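Local coordinates for protein ribulose bisphosphate carboxylase (Hyperthermus butylicus DSM 5456, PDB 6HUN) that probably catalyses the carboxylation of ribulose 1,5-bisphosphate to two molecules of 3-phosphoglycerate, using a magnesium ion, in an archaeal pathway of AMP breakdown, at residues H280-E283 / L284-Y288; R296-H299 / A300-R304; H347-I350 / V351-Y355; D436-A439 / R440-E444. All blocks are in the same frame, centred on the assembly; numbering follows the deposited sequence.

Contact 1: residues H280-E283 / L284-Y288; sequences HARE and LAEEY
The guanidinium of R282 is met at its edge by E286, whose OE1 lies 9° out of the guanidinium plane and 2.8 Å from NH1 of R282. This salt bridge is also a hydrogen bond, fairly straight at 163° and received on the anti lone pair of OE1; the two flat groups are turned 31° from one another. CB of E286 sits at the same edge, 3.6 Å from NH1 of R282. The imidazole of H280 is approached obliquely by CD1 of L284, 4.1 Å from NE2 of H280, while NE2 itself is hydrogen-bonded to E252.

All these pairs are i to i+4 neighbours on helix 275-288, the helix of the beta-alpha-beta unit that joins barrel strands 265-269 and 291-295. Backbone bonds such as L284 N to H280 O (3.0 Å) keep the turns in step. R282 and E286 both carry CG anti to the backbone N, and both chains bend at chi2, which lays them side by side. The long arginine also reaches the carbonyl of G152 through NE, and a leucine in its place would probably leave both that carbonyl and the E286 carboxylate without their mate. L284 suits the buried side of the helix, where its branched end packs beside H280 and against R249 of the second subunit.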
loop_
_atom_site.group_PDB
_atom_site.type_symbol
_atom_site.label_atom_id
_atom_site.label_comp_id
_atom_site.label_asym_id
_atom_site.label_seq_id
_atom_site.Cartn_x
_atom_site.Cartn_y
_atom_site.Cartn_z
ATOM N N HIS A 280 14.096 3.179 0.344
ATOM C CA HIS A 280 15.347 2.489 0.006
ATOM C C HIS A 280 15.867 2.909 -1.372
ATOM O O HIS A 280 17.076 3.162 -1.541
ATOM C CB HIS A 280 15.115 0.982 0.026
ATOM C CG HIS A 280 16.390 0.171 -0.012
ATOM N ND1 HIS A 280 17.443 0.379 0.856
ATOM C CD2 HIS A 280 16.753 -0.866 -0.799
ATOM C CE1 HIS A 280 18.415 -0.476 0.585
ATOM N NE2 HIS A 280 18.024 -1.236 -0.426
ATOM N N ALA A 281 14.972 3.005 -2.361
ATOM C CA ALA A 281 15.405 3.508 -3.683
ATOM C C ALA A 281 15.972 4.920 -3.570
ATOM O O ALA A 281 16.960 5.264 -4.259
ATOM C CB ALA A 281 14.199 3.453 -4.635
ATOM N N ARG A 282 15.446 5.716 -2.636
ATOM C CA ARG A 282 15.935 7.081 -2.486
ATOM C C ARG A 282 17.349 7.084 -1.922
ATOM O O ARG A 282 18.202 7.898 -2.337
ATOM C CB ARG A 282 14.951 7.893 -1.613
ATOM C CG ARG A 282 15.425 9.284 -1.244
ATOM C CD ARG A 282 15.745 10.168 -2.505
ATOM N NE ARG A 282 16.120 11.503 -2.083
ATOM C CZ ARG A 282 17.358 11.848 -1.746
ATOM N NH1 ARG A 282 18.359 10.966 -1.861
ATOM N NH2 ARG A 282 17.624 13.102 -1.363
ATOM N N GLU A 283 17.651 6.147 -1.019
ATOM C CA GLU A 283 19.033 6.042 -0.567
ATOM C C GLU A 283 19.950 5.592 -1.680
ATOM O O GLU A 283 21.103 6.045 -1.750
ATOM C CB GLU A 283 19.100 5.042 0.601
ATOM C CG GLU A 283 18.671 5.627 1.914
ATOM C CD GLU A 283 18.844 4.669 3.106
ATOM O OE1 GLU A 283 18.924 5.149 4.271
ATOM O OE2 GLU A 283 18.858 3.438 2.863
ATOM N N LEU A 284 19.528 4.616 -2.499
ATOM C CA LEU A 284 20.429 4.247 -3.603
ATOM C C LEU A 284 20.555 5.368 -4.627
ATOM O O LEU A 284 21.622 5.535 -5.228
ATOM C CB LEU A 284 19.970 2.973 -4.296
ATOM C CG LEU A 284 20.008 1.786 -3.311
ATOM C CD1 LEU A 284 19.235 0.591 -3.850
ATOM C CD2 LEU A 284 21.445 1.418 -2.925
ATOM N N ALA A 285 19.494 6.145 -4.841
ATOM C CA ALA A 285 19.623 7.297 -5.728
ATOM C C ALA A 285 20.657 8.289 -5.202
ATOM O O ALA A 285 21.348 8.955 -5.998
ATOM C CB ALA A 285 18.250 7.986 -5.890
ATOM N N GLU A 286 20.683 8.509 -3.877
ATOM C CA GLU A 286 21.741 9.331 -3.301
ATOM C C GLU A 286 23.120 8.782 -3.690
ATOM O O GLU A 286 23.983 9.498 -4.256
ATOM C CB GLU A 286 21.548 9.360 -1.767
ATOM C CG GLU A 286 22.463 10.313 -0.995
ATOM C CD GLU A 286 22.166 11.736 -1.377
ATOM O OE1 GLU A 286 20.968 12.049 -1.583
ATOM O OE2 GLU A 286 23.127 12.531 -1.523
ATOM N N GLU A 287 23.317 7.490 -3.454
ATOM C CA GLU A 287 24.612 6.856 -3.707
ATOM C C GLU A 287 25.020 6.979 -5.179
ATOM O O GLU A 287 26.192 7.224 -5.488
ATOM C CB GLU A 287 24.526 5.384 -3.297
ATOM C CG GLU A 287 25.751 4.547 -3.704
ATOM C CD GLU A 287 25.657 3.107 -3.181
ATOM O OE1 GLU A 287 26.667 2.358 -3.292
ATOM O OE2 GLU A 287 24.560 2.740 -2.681
ATOM N N TYR A 288 24.065 6.810 -6.096
ATOM C CA TYR A 288 24.332 6.666 -7.517
ATOM C C TYR A 288 23.971 7.915 -8.311
ATOM O O TYR A 288 24.021 7.887 -9.554
ATOM C CB TYR A 288 23.569 5.469 -8.091
ATOM C CG TYR A 288 23.968 4.096 -7.577
ATOM C CD1 TYR A 288 25.255 3.593 -7.743
ATOM C CD2 TYR A 288 23.006 3.275 -6.984
ATOM C CE1 TYR A 288 25.570 2.303 -7.262
ATOM C CE2 TYR A 288 23.301 2.038 -6.521
ATOM C CZ TYR A 288 24.581 1.561 -6.651
ATOM O OH TYR A 288 24.809 0.306 -6.183
#

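Contact 2: residues R296-H299 / A300-R304; sequences RAFH and AAFTR
F298 and H299 pass their carbonyls to the first turn of the short, weakly bonded helix 300-303. The chain enters through a type II beta turn from R296 to H299, and F298 O then accepts from A301 N at 3.0 Å. H299 O takes two backbone donors: F302 N stands above the carbonyl plane, T303 N lies in it at 2.9 Å. A water receives the N-H groups of F298 and A300 together, bridging the turn and the helix start.

Among the side chains, ND1 of H299 and OG1 of T303 share a hydrogen bond of 2.9 Å in which either may be the donor. T303 places OG1 between its backbone N and carbonyl carbon (chi1 67°), which turns the hydroxyl toward the imidazole edge; a small beta-branched alcohol fits this spot. The H299 ring has CB of A300 over one face, a CH-pi contact, and NH1 of R296, predicted to bind substrate, over the opposite face. The methyl of A301 lies over the F298 ring, CB 4.0 Å from its centroid, a CH-pi contact over the face. The rings of F298 and F302 meet obliquely, planes 62° apart, with CD2 of F298 3.7 Å from CE2 of F302.

Each of these two phenylalanines also meets its counterpart, F302 or F298 of the second subunit, edge-to-face. The segment follows barrel strand 291-295 directly, rests through H299, F302 and T303 on helix 312-322, and ties its backbone to strand 309-310 through F302 and V310.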
loop_
_atom_site.group_PDB
_atom_site.type_symbol
_atom_site.label_atom_id
_atom_site.label_comp_id
_atom_site.label_asym_id
_atom_site.label_seq_id
_atom_site.Cartn_x
_atom_site.Cartn_y
_atom_site.Cartn_z
ATOM N N ARG A 296 2.162 6.115 -9.382
ATOM C CA ARG A 296 1.224 5.929 -8.263
ATOM C C ARG A 296 0.213 4.794 -8.453
ATOM O O ARG A 296 -0.811 4.797 -7.773
ATOM C CB ARG A 296 0.471 7.243 -8.018
ATOM C CG ARG A 296 -0.175 7.745 -9.344
ATOM C CD ARG A 296 -1.076 9.044 -9.112
ATOM N NE ARG A 296 -1.901 9.310 -10.286
ATOM C CZ ARG A 296 -2.987 10.076 -10.296
ATOM N NH1 ARG A 296 -3.377 10.701 -9.177
ATOM N NH2 ARG A 296 -3.690 10.202 -11.415
ATOM N N ALA A 297 0.486 3.802 -9.317
ATOM C CA ALA A 297 -0.463 2.701 -9.489
ATOM C C ALA A 297 -0.871 2.119 -8.142
ATOM O O ALA A 297 -0.013 1.966 -7.268
ATOM C CB ALA A 297 0.199 1.620 -10.366
ATOM N N PHE A 298 -2.188 1.894 -7.985
ATOM C CA PHE A 298 -2.947 1.342 -6.865
ATOM C C PHE A 298 -3.622 2.467 -6.090
ATOM O O PHE A 298 -4.598 2.246 -5.354
ATOM C CB PHE A 298 -2.084 0.514 -5.872
ATOM C CG PHE A 298 -2.899 -0.074 -4.743
ATOM C CD1 PHE A 298 -3.921 -0.992 -5.032
ATOM C CD2 PHE A 298 -2.676 0.358 -3.406
ATOM C CE1 PHE A 298 -4.671 -1.583 -3.970
ATOM C CE2 PHE A 298 -3.412 -0.300 -2.311
ATOM C CZ PHE A 298 -4.406 -1.217 -2.632
ATOM N N HIS A 299 -3.171 3.731 -6.288
ATOM C CA HIS A 299 -3.724 4.823 -5.458
ATOM C C HIS A 299 -5.234 4.914 -5.575
ATOM O O HIS A 299 -5.913 5.233 -4.580
ATOM C CB HIS A 299 -3.144 6.220 -5.862
ATOM C CG HIS A 299 -3.742 6.766 -7.136
ATOM N ND1 HIS A 299 -4.801 7.659 -7.125
ATOM C CD2 HIS A 299 -3.513 6.474 -8.450
ATOM C CE1 HIS A 299 -5.178 7.910 -8.364
ATOM N NE2 HIS A 299 -4.441 7.173 -9.187
ATOM N N ALA A 300 -5.826 4.568 -6.736
ATOM C CA ALA A 300 -7.248 4.841 -6.862
ATOM C C ALA A 300 -8.121 3.810 -6.139
ATOM O O ALA A 300 -9.356 3.987 -6.072
ATOM C CB ALA A 300 -7.709 4.908 -8.335
ATOM N N ALA A 301 -7.495 2.769 -5.558
ATOM C CA ALA A 301 -8.258 1.887 -4.678
ATOM C C ALA A 301 -8.676 2.605 -3.407
ATOM O O ALA A 301 -9.614 2.171 -2.718
ATOM C CB ALA A 301 -7.387 0.648 -4.302
ATOM N N PHE A 302 -7.941 3.656 -3.047
ATOM C CA PHE A 302 -8.299 4.341 -1.821
ATOM C C PHE A 302 -8.329 5.865 -1.907
ATOM O O PHE A 302 -8.649 6.488 -0.903
ATOM C CB PHE A 302 -7.332 3.920 -0.681
ATOM C CG PHE A 302 -5.866 4.195 -0.948
ATOM C CD1 PHE A 302 -5.286 5.477 -0.619
ATOM C CD2 PHE A 302 -5.064 3.231 -1.515
ATOM C CE1 PHE A 302 -3.856 5.715 -0.847
ATOM C CE2 PHE A 302 -3.681 3.463 -1.770
ATOM C CZ PHE A 302 -3.074 4.681 -1.442
ATOM N N THR A 303 -7.984 6.489 -3.063
ATOM C CA THR A 303 -8.057 7.960 -3.128
ATOM C C THR A 303 -9.312 8.463 -3.856
ATOM O O THR A 303 -9.558 9.691 -3.903
ATOM C CB THR A 303 -6.834 8.528 -3.886
ATOM O OG1 THR A 303 -6.962 8.094 -5.252
ATOM C CG2 THR A 303 -5.477 8.172 -3.255
ATOM N N ARG A 304 -10.185 7.579 -4.356
ATOM C CA ARG A 304 -11.367 8.047 -5.107
ATOM C C ARG A 304 -12.551 8.466 -4.235
ATOM O O ARG A 304 -13.296 9.359 -4.610
ATOM C CB ARG A 304 -11.821 6.941 -6.082
ATOM C CG ARG A 304 -10.947 6.951 -7.315
ATOM C CD ARG A 304 -11.483 6.000 -8.464
ATOM N NE ARG A 304 -12.680 6.447 -9.125
ATOM C CZ ARG A 304 -13.120 5.929 -10.267
ATOM N NH1 ARG A 304 -12.402 4.973 -10.864
ATOM N NH2 ARG A 304 -14.209 6.395 -10.843
HETATM O O HOH W 1 -4.635 3.129 -9.292
#

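Contact 3: residues H347-I350 / V351-Y355; sequences HTRI and VREQY
The side chain of R349 meets that of E353, four residues on, whose carboxylate reaches back to it. CB of R349 starts 3.8 Å from OE1 of E353, and CG of R349 lies 3.8 Å from OE2 of E353, with CD farther from that oxygen. The chain then bends at chi3 (66°), and NE of R349 comes 3.4 Å from OE2 of E353, a straight but weak hydrogen bond with the oxygen in the plane of the guanidinium edge. Farther out, NH1 of R349 forms a long salt bridge of 3.4 Å with OE1 of E353; the guanidinium and carboxylate planes stand 78° apart, so the two groups do not pair flat. Stronger partners hold the tip: NH1 bonds to the carbonyl of R357 and NH2 to the carboxylate of E346. With an alanine here, the E353 and E346 carboxylates would probably lose this positive partner and the R357 carbonyl a donor.

This is the C-terminal end of helix 339-352, a helix of the barrel domain, and E353 is the first residue to leave helical geometry. E353 N still reaches R349 O at 3.0 Å, closing the last turn, and R320 takes up the carbonyls of I350 and E353. On another side R352 runs alongside T348: its CB and CG both lie 3.4 Å from T348 O, while its guanidinium, bound to the carbonyls of M396 and D399, turns one face distantly to OG1 of T348, itself hydrogen-bonded to L345 O. I350 and V351 are branched and apolar, as befits buried positions; they pack against F313 and A316 of helix 312-322 respectively.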
loop_
_atom_site.group_PDB
_atom_site.type_symbol
_atom_site.label_atom_id
_atom_site.label_comp_id
_atom_site.label_asym_id
_atom_site.label_seq_id
_atom_site.Cartn_x
_atom_site.Cartn_y
_atom_site.Cartn_z
ATOM N N HIS A 347 -2.873 19.884 -6.011
ATOM C CA HIS A 347 -1.817 18.861 -6.103
ATOM C C HIS A 347 -0.517 19.426 -6.660
ATOM O O HIS A 347 0.570 19.085 -6.184
ATOM C CB HIS A 347 -2.192 17.725 -7.025
ATOM C CG HIS A 347 -3.352 16.904 -6.573
ATOM N ND1 HIS A 347 -3.927 15.949 -7.386
ATOM C CD2 HIS A 347 -4.052 16.902 -5.411
ATOM C CE1 HIS A 347 -4.935 15.389 -6.734
ATOM N NE2 HIS A 347 -5.037 15.953 -5.538
ATOM N N THR A 348 -0.605 20.172 -7.760
ATOM C CA THR A 348 0.632 20.749 -8.314
ATOM C C THR A 348 1.239 21.734 -7.328
ATOM O O THR A 348 2.462 21.761 -7.140
ATOM C CB THR A 348 0.382 21.478 -9.664
ATOM O OG1 THR A 348 -0.296 22.711 -9.424
ATOM C CG2 THR A 348 -0.415 20.595 -10.635
ATOM N N ARG A 349 0.395 22.513 -6.635
ATOM C CA ARG A 349 0.974 23.459 -5.687
ATOM C C ARG A 349 1.677 22.749 -4.552
ATOM O O ARG A 349 2.776 23.148 -4.159
ATOM C CB ARG A 349 -0.078 24.418 -5.103
ATOM C CG ARG A 349 -0.628 25.456 -6.051
ATOM C CD ARG A 349 -1.721 26.284 -5.325
ATOM N NE ARG A 349 -1.109 27.065 -4.248
ATOM C CZ ARG A 349 -1.630 27.288 -3.038
ATOM N NH1 ARG A 349 -0.935 28.017 -2.163
ATOM N NH2 ARG A 349 -2.828 26.807 -2.696
ATOM N N ILE A 350 1.083 21.680 -4.021
ATOM C CA ILE A 350 1.726 21.067 -2.854
ATOM C C ILE A 350 3.048 20.357 -3.222
ATOM O O ILE A 350 3.946 20.260 -2.385
ATOM C CB ILE A 350 0.761 20.114 -2.119
ATOM C CG1 ILE A 350 1.333 19.755 -0.708
ATOM C CG2 ILE A 350 0.481 18.772 -2.926
ATOM C CD1 ILE A 350 1.454 21.007 0.227
ATOM N N VAL A 351 3.215 19.866 -4.450
ATOM C CA VAL A 351 4.478 19.215 -4.797
ATOM C C VAL A 351 5.528 20.191 -5.326
ATOM O O VAL A 351 6.733 19.863 -5.287
ATOM C CB VAL A 351 4.284 18.045 -5.799
ATOM C CG1 VAL A 351 3.232 17.032 -5.263
ATOM C CG2 VAL A 351 3.847 18.545 -7.184
ATOM N N ARG A 352 5.131 21.403 -5.805
ATOM C CA ARG A 352 6.132 22.300 -6.380
ATOM C C ARG A 352 6.523 23.439 -5.457
ATOM O O ARG A 352 7.603 24.005 -5.636
ATOM C CB ARG A 352 5.640 22.943 -7.685
ATOM C CG ARG A 352 5.466 21.944 -8.783
ATOM C CD ARG A 352 5.487 22.788 -10.097
ATOM N NE ARG A 352 4.378 23.747 -10.175
ATOM C CZ ARG A 352 3.662 23.956 -11.285
ATOM N NH1 ARG A 352 3.903 23.225 -12.357
ATOM N NH2 ARG A 352 2.669 24.837 -11.321
ATOM N N GLU A 353 5.636 23.893 -4.584
ATOM C CA GLU A 353 5.895 25.135 -3.855
ATOM C C GLU A 353 6.857 24.969 -2.688
ATOM O O GLU A 353 7.010 23.892 -2.105
ATOM C CB GLU A 353 4.592 25.712 -3.364
ATOM C CG GLU A 353 3.841 26.293 -4.544
ATOM C CD GLU A 353 2.613 27.033 -4.128
ATOM O OE1 GLU A 353 2.101 26.772 -3.014
ATOM O OE2 GLU A 353 2.130 27.840 -4.928
ATOM N N GLN A 354 7.539 26.073 -2.351
ATOM C CA GLN A 354 8.366 26.034 -1.154
ATOM C C GLN A 354 7.575 26.331 0.109
ATOM O O GLN A 354 8.024 25.980 1.209
ATOM C CB GLN A 354 9.546 27.027 -1.271
ATOM C CG GLN A 354 10.776 26.390 -1.939
ATOM C CD GLN A 354 10.903 24.861 -1.682
ATOM O OE1 GLN A 354 10.726 24.065 -2.618
ATOM N NE2 GLN A 354 11.264 24.458 -0.446
ATOM N N TYR A 355 6.419 26.970 -0.033
ATOM C CA TYR A 355 5.573 27.337 1.095
ATOM C C TYR A 355 4.133 27.249 0.597
ATOM O O TYR A 355 3.645 28.160 -0.062
ATOM C CB TYR A 355 5.892 28.723 1.632
ATOM C CG TYR A 355 5.576 28.864 3.105
ATOM C CD1 TYR A 355 4.327 28.478 3.610
ATOM C CD2 TYR A 355 6.519 29.364 4.003
ATOM C CE1 TYR A 355 4.022 28.588 4.965
ATOM C CE2 TYR A 355 6.221 29.495 5.362
ATOM C CZ TYR A 355 4.973 29.103 5.838
ATOM O OH TYR A 355 4.674 29.217 7.187
#

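Contact 4: residues D436-A439 / R440-E444; sequences DEYA and REHRE
Y438 swings CG away from its backbone N (chi1 -151°), and H442 places its own CG opposite the carbonyl carbon (chi1 -75°); these two choices bring the rings face to face. They form an offset stack, centroids 4.2 Å apart and planes at 18°. ND1 of H442 lies 3.6 Å above the middle of the tyrosine ring, while CE1 of H442 comes within 3.4 Å of CZ of Y438. The hydroxyl of Y438 is hydrogen-bonded to NZ of K431, on helix 415-431.

The same histidine also bonds to the backbone of its stacking partner: ND1 gives its hydrogen to Y438 O at 3.3 Å, with the oxygen in the imidazole plane. Y438 O lies at the end of helix 435-438, where A439 leaves helical geometry, and it accepts only weak bonds from R440 N and E441 N. H442 stands at the N-cap position of helix 443-452, so the pair spans the connection between two helices at the protein surface.

A flat ring with an N-H in its plane suits this place, since histidine can stack and donate at once. Donation from ND1 implies a proton on that nitrogen, and the bond and stack together would limit rotation of the imidazole.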
loop_
_atom_site.group_PDB
_atom_site.type_symbol
_atom_site.label_atom_id
_atom_site.label_comp_id
_atom_site.label_asym_id
_atom_site.label_seq_id
_atom_site.Cartn_x
_atom_site.Cartn_y
_atom_site.Cartn_z
ATOM N N ASP A 436 -2.775 27.979 -34.724
ATOM C CA ASP A 436 -3.140 28.139 -36.131
ATOM C C ASP A 436 -2.042 28.874 -36.908
ATOM O O ASP A 436 -1.606 28.420 -37.968
ATOM C CB ASP A 436 -4.501 28.848 -36.229
ATOM C CG ASP A 436 -5.675 27.925 -35.840
ATOM O OD1 ASP A 436 -5.460 26.690 -35.771
ATOM O OD2 ASP A 436 -6.813 28.409 -35.616
ATOM N N GLU A 437 -1.514 29.957 -36.338
ATOM C CA GLU A 437 -0.440 30.708 -36.993
ATOM C C GLU A 437 0.845 29.895 -37.073
ATOM O O GLU A 437 1.525 29.870 -38.106
ATOM C CB GLU A 437 -0.206 32.012 -36.237
ATOM C CG GLU A 437 0.859 32.921 -36.808
ATOM C CD GLU A 437 1.003 34.197 -35.990
ATOM O OE1 GLU A 437 2.072 34.834 -36.050
ATOM O OE2 GLU A 437 0.046 34.575 -35.277
ATOM N N TYR A 438 1.211 29.224 -35.974
ATOM C CA TYR A 438 2.449 28.451 -35.989
ATOM C C TYR A 438 2.371 27.326 -37.004
ATOM O O TYR A 438 3.352 27.025 -37.696
ATOM C CB TYR A 438 2.744 27.876 -34.589
ATOM C CG TYR A 438 4.218 27.697 -34.323
ATOM C CD1 TYR A 438 5.063 28.774 -34.314
ATOM C CD2 TYR A 438 4.761 26.441 -34.038
ATOM C CE1 TYR A 438 6.419 28.642 -34.091
ATOM C CE2 TYR A 438 6.134 26.287 -33.779
ATOM C CZ TYR A 438 6.954 27.395 -33.807
ATOM O OH TYR A 438 8.297 27.292 -33.574
ATOM N N ALA A 439 1.200 26.713 -37.125
ATOM C CA ALA A 439 1.011 25.537 -37.963
ATOM C C ALA A 439 0.920 25.884 -39.430
ATOM O O ALA A 439 0.152 25.285 -40.173
ATOM C CB ALA A 439 -0.239 24.789 -37.520
ATOM N N ARG A 440 1.651 26.878 -39.870
ATOM C CA ARG A 440 1.686 27.163 -41.288
ATOM C C ARG A 440 3.067 27.090 -41.851
ATOM O O ARG A 440 3.215 26.802 -43.039
ATOM C CB ARG A 440 1.097 28.538 -41.572
ATOM C CG ARG A 440 -0.374 28.506 -41.568
ATOM C CD ARG A 440 -0.873 29.305 -42.729
ATOM N NE ARG A 440 -0.910 28.572 -43.993
ATOM C CZ ARG A 440 -0.552 29.052 -45.177
ATOM N NH1 ARG A 440 -0.644 28.275 -46.241
ATOM N NH2 ARG A 440 -0.136 30.307 -45.324
ATOM N N GLU A 441 4.082 27.346 -41.048
ATOM C CA GLU A 441 5.426 27.036 -41.483
ATOM C C GLU A 441 5.957 25.811 -40.767
ATOM O O GLU A 441 7.176 25.616 -40.711
ATOM C CB GLU A 441 6.341 28.250 -41.299
ATOM C CG GLU A 441 5.818 29.505 -42.022
ATOM C CD GLU A 441 5.936 29.434 -43.552
ATOM O OE1 GLU A 441 6.931 28.865 -44.050
ATOM O OE2 GLU A 441 5.055 29.980 -44.269
ATOM N N HIS A 442 5.067 24.967 -40.226
ATOM C CA HIS A 442 5.501 23.784 -39.470
ATOM C C HIS A 442 4.639 22.579 -39.834
ATOM O O HIS A 442 3.556 22.389 -39.272
ATOM C CB HIS A 442 5.498 24.076 -37.981
ATOM C CG HIS A 442 6.648 24.937 -37.576
ATOM N ND1 HIS A 442 6.528 26.299 -37.387
ATOM C CD2 HIS A 442 7.963 24.650 -37.439
ATOM C CE1 HIS A 442 7.713 26.802 -37.094
ATOM N NE2 HIS A 442 8.601 25.823 -37.119
ATOM N N ARG A 443 5.179 21.742 -40.734
ATOM C CA ARG A 443 4.438 20.654 -41.373
ATOM C C ARG A 443 3.918 19.641 -40.349
ATOM O O ARG A 443 2.714 19.367 -40.284
ATOM C CB ARG A 443 5.335 19.923 -42.384
ATOM C CG ARG A 443 5.891 20.670 -43.631
ATOM C CD ARG A 443 6.894 21.809 -43.361
ATOM N NE ARG A 443 7.985 21.327 -42.528
ATOM C CZ ARG A 443 8.497 22.010 -41.505
ATOM N NH1 ARG A 443 8.079 23.250 -41.272
ATOM N NH2 ARG A 443 9.456 21.486 -40.739
ATOM N N GLU A 444 4.833 19.031 -39.586
ATOM C CA GLU A 444 4.472 17.958 -38.654
ATOM C C GLU A 444 3.307 18.370 -37.754
ATOM O O GLU A 444 2.304 17.655 -37.631
ATOM C CB GLU A 444 5.706 17.561 -37.818
ATOM C CG GLU A 444 6.926 17.077 -38.644
ATOM C CD GLU A 444 7.843 18.213 -39.178
ATOM O OE1 GLU A 444 7.402 19.376 -39.240
ATOM O OE2 GLU A 444 9.007 17.936 -39.554
#

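In the fold
Going from the N terminus, the four contacts follow in series, none nested in or crossing another, and each is a local one along a continuous stretch. Contact 1 lies on helix 275-288, contact 2 just past the next barrel strand, 291-295, where a turn leads into helix 300-303. Both touch the second subunit, though their centres are about 25 Å apart. Contact 3 ends helix 339-352, and its nearest atoms come within about 6 Å of contact 2 without touching; H347 and R296 approach each other there. Contact 4 lies at the surface, its centre about 35 Å from that of contact 3, linking helices 435-438 and 443-452 near the C terminus.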